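PDB 2QEE: BH0493 protein, which binds zinc and belongs to the amidohydrolase superfamily, in which it probably acts as a uronate isomerase rather than a hydrolase. Local coordinates for residues R186-V194 and E205-W213. Numbering follows the deposited sequence.
Sequences RLRDWGYKV and EVKRFLTDW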
loop_
_atom_site.group_PDB
_atom_site.type_symbol
_atom_site.label_atom_id
_atom_site.label_comp_id
_atom_site.label_asym_id
_atom_site.label_seq_id
_atom_site.Cartn_x
_atom_site.Cartn_y
_atom_site.Cartn_z
ATOM N N ARG C 186 -34.298 -16.093 -20.158
ATOM C CA ARG C 186 -33.587 -16.412 -21.410
ATOM C C ARG C 186 -33.254 -17.906 -21.501
ATOM O O ARG C 186 -33.477 -18.531 -22.539
ATOM C CB ARG C 186 -32.321 -15.566 -21.578
ATOM C CG ARG C 186 -32.562 -14.080 -21.519
ATOM C CD ARG C 186 -31.370 -13.304 -22.011
ATOM N NE ARG C 186 -31.328 -13.281 -23.474
ATOM C CZ ARG C 186 -30.287 -12.862 -24.192
ATOM N NH1 ARG C 186 -29.199 -12.438 -23.570
ATOM N NH2 ARG C 186 -30.338 -12.862 -25.532
ATOM N N LEU C 187 -32.756 -18.496 -20.419
ATOM C CA LEU C 187 -32.528 -19.937 -20.383
ATOM C C LEU C 187 -33.772 -20.727 -20.821
ATOM O O LEU C 187 -33.668 -21.653 -21.633
ATOM C CB LEU C 187 -32.153 -20.426 -18.982
ATOM C CG LEU C 187 -30.875 -19.914 -18.328
ATOM C CD1 LEU C 187 -30.526 -20.844 -17.201
ATOM C CD2 LEU C 187 -29.736 -19.843 -19.298
ATOM N N ARG C 188 -34.924 -20.387 -20.221
ATOM C CA ARG C 188 -36.234 -20.921 -20.667
ATOM C C ARG C 188 -36.488 -20.764 -22.173
ATOM O O ARG C 188 -36.819 -21.738 -22.855
ATOM C CB ARG C 188 -37.371 -20.268 -19.882
ATOM C CG ARG C 188 -37.340 -20.577 -18.444
ATOM C CD ARG C 188 -38.484 -19.885 -17.686
ATOM N NE ARG C 188 -38.594 -20.447 -16.343
ATOM C CZ ARG C 188 -39.042 -19.777 -15.285
ATOM N NH1 ARG C 188 -39.416 -18.507 -15.410
ATOM N NH2 ARG C 188 -39.099 -20.379 -14.101
ATOM N N ASP C 189 -36.325 -19.560 -22.694
ATOM C CA ASP C 189 -36.400 -19.343 -24.137
ATOM C C ASP C 189 -35.518 -20.306 -24.945
ATOM O O ASP C 189 -35.792 -20.556 -26.123
ATOM C CB ASP C 189 -35.962 -17.928 -24.485
ATOM C CG ASP C 189 -36.957 -16.870 -24.061
ATOM O OD1 ASP C 189 -37.935 -17.161 -23.327
ATOM O OD2 ASP C 189 -36.742 -15.715 -24.475
ATOM N N TRP C 190 -34.453 -20.826 -24.320
ATOM C CA TRP C 190 -33.434 -21.614 -25.027
ATOM C C TRP C 190 -33.598 -23.110 -24.752
ATOM O O TRP C 190 -32.753 -23.914 -25.155
ATOM C CB TRP C 190 -32.004 -21.115 -24.648
ATOM C CG TRP C 190 -31.665 -19.696 -25.155
ATOM C CD1 TRP C 190 -32.137 -19.089 -26.297
ATOM C CD2 TRP C 190 -30.764 -18.742 -24.551
ATOM N NE1 TRP C 190 -31.603 -17.825 -26.425
ATOM C CE2 TRP C 190 -30.758 -17.585 -25.371
ATOM C CE3 TRP C 190 -29.978 -18.749 -23.390
ATOM C CZ2 TRP C 190 -29.992 -16.446 -25.073
ATOM C CZ3 TRP C 190 -29.197 -17.609 -23.097
ATOM C CH2 TRP C 190 -29.232 -16.468 -23.930
ATOM N N GLY C 191 -34.669 -23.482 -24.034
ATOM C CA GLY C 191 -34.972 -24.877 -23.752
ATOM C C GLY C 191 -34.455 -25.469 -22.462
ATOM O O GLY C 191 -34.532 -26.694 -22.250
ATOM N N TYR C 192 -33.927 -24.601 -21.589
ATOM C CA TYR C 192 -33.439 -25.026 -20.274
ATOM C C TYR C 192 -34.547 -24.762 -19.263
ATOM O O TYR C 192 -34.815 -23.637 -18.906
ATOM C CB TYR C 192 -32.126 -24.301 -19.908
ATOM C CG TYR C 192 -31.058 -24.527 -20.952
ATOM C CD1 TYR C 192 -30.291 -25.697 -20.944
ATOM C CD2 TYR C 192 -30.847 -23.604 -21.961
ATOM C CE1 TYR C 192 -29.357 -25.927 -21.898
ATOM C CE2 TYR C 192 -29.895 -23.848 -22.950
ATOM C CZ TYR C 192 -29.164 -25.008 -22.897
ATOM O OH TYR C 192 -28.200 -25.246 -23.857
ATOM N N LYS C 193 -35.196 -25.830 -18.849
ATOM C CA LYS C 193 -36.471 -25.731 -18.133
ATOM C C LYS C 193 -36.188 -25.531 -16.658
ATOM O O LYS C 193 -36.356 -26.436 -15.837
ATOM C CB LYS C 193 -37.326 -26.980 -18.402
ATOM C CG LYS C 193 -37.880 -26.998 -19.836
ATOM C CD LYS C 193 -38.661 -28.272 -20.145
ATOM C CE LYS C 193 -37.805 -29.277 -20.920
ATOM N NZ LYS C 193 -38.656 -30.254 -21.697
ATOM N N VAL C 194 -35.695 -24.346 -16.345
ATOM C CA VAL C 194 -35.428 -24.013 -14.970
ATOM C C VAL C 194 -36.761 -23.519 -14.414
ATOM O O VAL C 194 -37.496 -22.772 -15.081
ATOM C CB VAL C 194 -34.320 -22.947 -14.813
ATOM C CG1 VAL C 194 -32.951 -23.503 -15.289
ATOM C CG2 VAL C 194 -34.664 -21.727 -15.566
ATOM N N GLU C 205 -30.844 -28.353 -15.228
ATOM C CA GLU C 205 -30.946 -27.609 -16.448
ATOM C C GLU C 205 -29.878 -26.541 -16.510
ATOM O O GLU C 205 -29.383 -26.223 -17.596
ATOM C CB GLU C 205 -32.331 -27.026 -16.647
ATOM C CG GLU C 205 -33.338 -28.112 -17.078
ATOM C CD GLU C 205 -32.976 -28.718 -18.434
ATOM O OE1 GLU C 205 -33.488 -28.190 -19.430
ATOM O OE2 GLU C 205 -32.134 -29.655 -18.499
ATOM N N VAL C 206 -29.501 -25.994 -15.357
ATOM C CA VAL C 206 -28.396 -25.019 -15.403
ATOM C C VAL C 206 -27.048 -25.730 -15.714
ATOM O O VAL C 206 -26.256 -25.230 -16.532
ATOM C CB VAL C 206 -28.348 -24.119 -14.128
ATOM C CG1 VAL C 206 -27.030 -23.284 -14.080
ATOM C CG2 VAL C 206 -29.536 -23.163 -14.130
ATOM N N LYS C 207 -26.778 -26.873 -15.079
ATOM C CA LYS C 207 -25.628 -27.717 -15.490
ATOM C C LYS C 207 -25.636 -28.059 -16.973
ATOM O O LYS C 207 -24.584 -28.063 -17.624
ATOM C CB LYS C 207 -25.576 -28.995 -14.688
ATOM C CG LYS C 207 -25.219 -28.804 -13.226
ATOM C CD LYS C 207 -25.375 -30.080 -12.443
ATOM C CE LYS C 207 -24.090 -30.789 -12.328
ATOM N NZ LYS C 207 -24.156 -31.755 -11.195
ATOM N N ARG C 208 -26.813 -28.322 -17.533
ATOM C CA ARG C 208 -26.853 -28.632 -18.952
ATOM C C ARG C 208 -26.529 -27.409 -19.812
ATOM O O ARG C 208 -25.887 -27.533 -20.874
ATOM C CB ARG C 208 -28.190 -29.317 -19.348
ATOM C CG ARG C 208 -28.194 -29.800 -20.797
ATOM C CD ARG C 208 -29.455 -30.615 -21.109
ATOM N NE ARG C 208 -30.667 -29.795 -21.045
ATOM C CZ ARG C 208 -31.077 -28.995 -22.015
ATOM N NH1 ARG C 208 -30.403 -28.927 -23.152
ATOM N NH2 ARG C 208 -32.190 -28.287 -21.874
ATOM N N PHE C 209 -26.930 -26.221 -19.352
ATOM C CA PHE C 209 -26.589 -24.995 -20.031
ATOM C C PHE C 209 -25.032 -24.885 -20.060
ATOM O O PHE C 209 -24.417 -24.677 -21.121
ATOM C CB PHE C 209 -27.235 -23.778 -19.345
ATOM C CG PHE C 209 -26.799 -22.467 -19.921
ATOM C CD1 PHE C 209 -27.375 -21.972 -21.070
ATOM C CD2 PHE C 209 -25.764 -21.716 -19.310
ATOM C CE1 PHE C 209 -26.981 -20.769 -21.647
ATOM C CE2 PHE C 209 -25.348 -20.483 -19.863
ATOM C CZ PHE C 209 -25.946 -20.006 -21.056
ATOM N N LEU C 210 -24.410 -25.042 -18.894
ATOM C CA LEU C 210 -22.940 -24.962 -18.852
ATOM C C LEU C 210 -22.284 -26.030 -19.753
ATOM O O LEU C 210 -21.369 -25.702 -20.543
ATOM C CB LEU C 210 -22.434 -25.093 -17.428
ATOM C CG LEU C 210 -22.894 -23.963 -16.507
ATOM C CD1 LEU C 210 -22.506 -24.330 -15.047
ATOM C CD2 LEU C 210 -22.377 -22.575 -16.936
ATOM N N THR C 211 -22.770 -27.277 -19.663
ATOM C CA THR C 211 -22.147 -28.368 -20.388
ATOM C C THR C 211 -22.266 -28.140 -21.904
ATOM O O THR C 211 -21.337 -28.460 -22.678
ATOM C CB THR C 211 -22.795 -29.733 -19.992
ATOM O OG1 THR C 211 -22.544 -29.964 -18.599
ATOM C CG2 THR C 211 -22.166 -30.867 -20.808
ATOM N N ASP C 212 -23.402 -27.595 -22.346
ATOM C CA ASP C 212 -23.626 -27.359 -23.775
ATOM C C ASP C 212 -22.675 -26.308 -24.281
ATOM O O ASP C 212 -22.159 -26.394 -25.402
ATOM C CB ASP C 212 -25.065 -26.864 -24.074
ATOM C CG ASP C 212 -26.129 -27.987 -24.020
ATOM O OD1 ASP C 212 -25.776 -29.178 -23.917
ATOM O OD2 ASP C 212 -27.329 -27.653 -24.059
ATOM N N TRP C 213 -22.397 -25.296 -23.457
ATOM C CA TRP C 213 -21.490 -24.239 -23.928
ATOM C C TRP C 213 -20.019 -24.667 -23.828
ATOM O O TRP C 213 -19.222 -24.290 -24.666
ATOM C CB TRP C 213 -21.763 -22.933 -23.182
ATOM C CG TRP C 213 -22.910 -22.273 -23.851
ATOM C CD1 TRP C 213 -24.205 -22.207 -23.403
ATOM C CD2 TRP C 213 -22.887 -21.667 -25.142
ATOM N NE1 TRP C 213 -24.985 -21.557 -24.352
ATOM C CE2 TRP C 213 -24.190 -21.221 -25.424
ATOM C CE3 TRP C 213 -21.884 -21.457 -26.094
ATOM C CZ2 TRP C 213 -24.505 -20.550 -26.614
ATOM C CZ3 TRP C 213 -22.192 -20.788 -27.269
ATOM C CH2 TRP C 213 -23.494 -20.340 -27.521
HETATM O O HOH W 1 -32.057 -26.418 -24.610
#
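With CG anti to its own carbonyl carbon (chi1 -57°), Tyr-192 lays its ring along helix 200-217, while Phe-209, whose CG is anti to the backbone N, turns its ring edge toward one tyrosine face. The two rings form a T-shaped pair, centroids 5.3 Å apart, and Phe-209 CB makes a CH-pi contact over the same face. Beyond it, Leu-187 CD2 sits over a face of the Phe-209 ring, 3.8 Å from its centroid, and Trp-213 CD1 covers the opposite face. At the far end of the tyrosine, OH donates to the anti lone pair of Asp-212 OD2 at 2.6 Å. Arg-208 holds the Glu-205 carboxylate with two bonds, NE to OE2 and NH2 to OE1, and its NH1 reaches Asp-212 OD2 in a longer salt bridge of 3.4 Å. Tyr-192 CE1 lies over one face of the guanidinium, the planes only 22° apart. Glu-205 OE1 also accepts from Lys-193 N at 3.0 Å through its anti lone pair. Replacing Tyr-192 by an alanine would probably leave Asp-212 without its hydroxyl donor and open a gap beside Phe-209. The contact thus packs the turn that ends helix 180-189, a Schellman motif at Gly-191, onto the side of helix 200-217, far from the zinc site; the charge of Arg-208, closer to Glu-205 than to Asp-212, would probably favour ionised carboxylates.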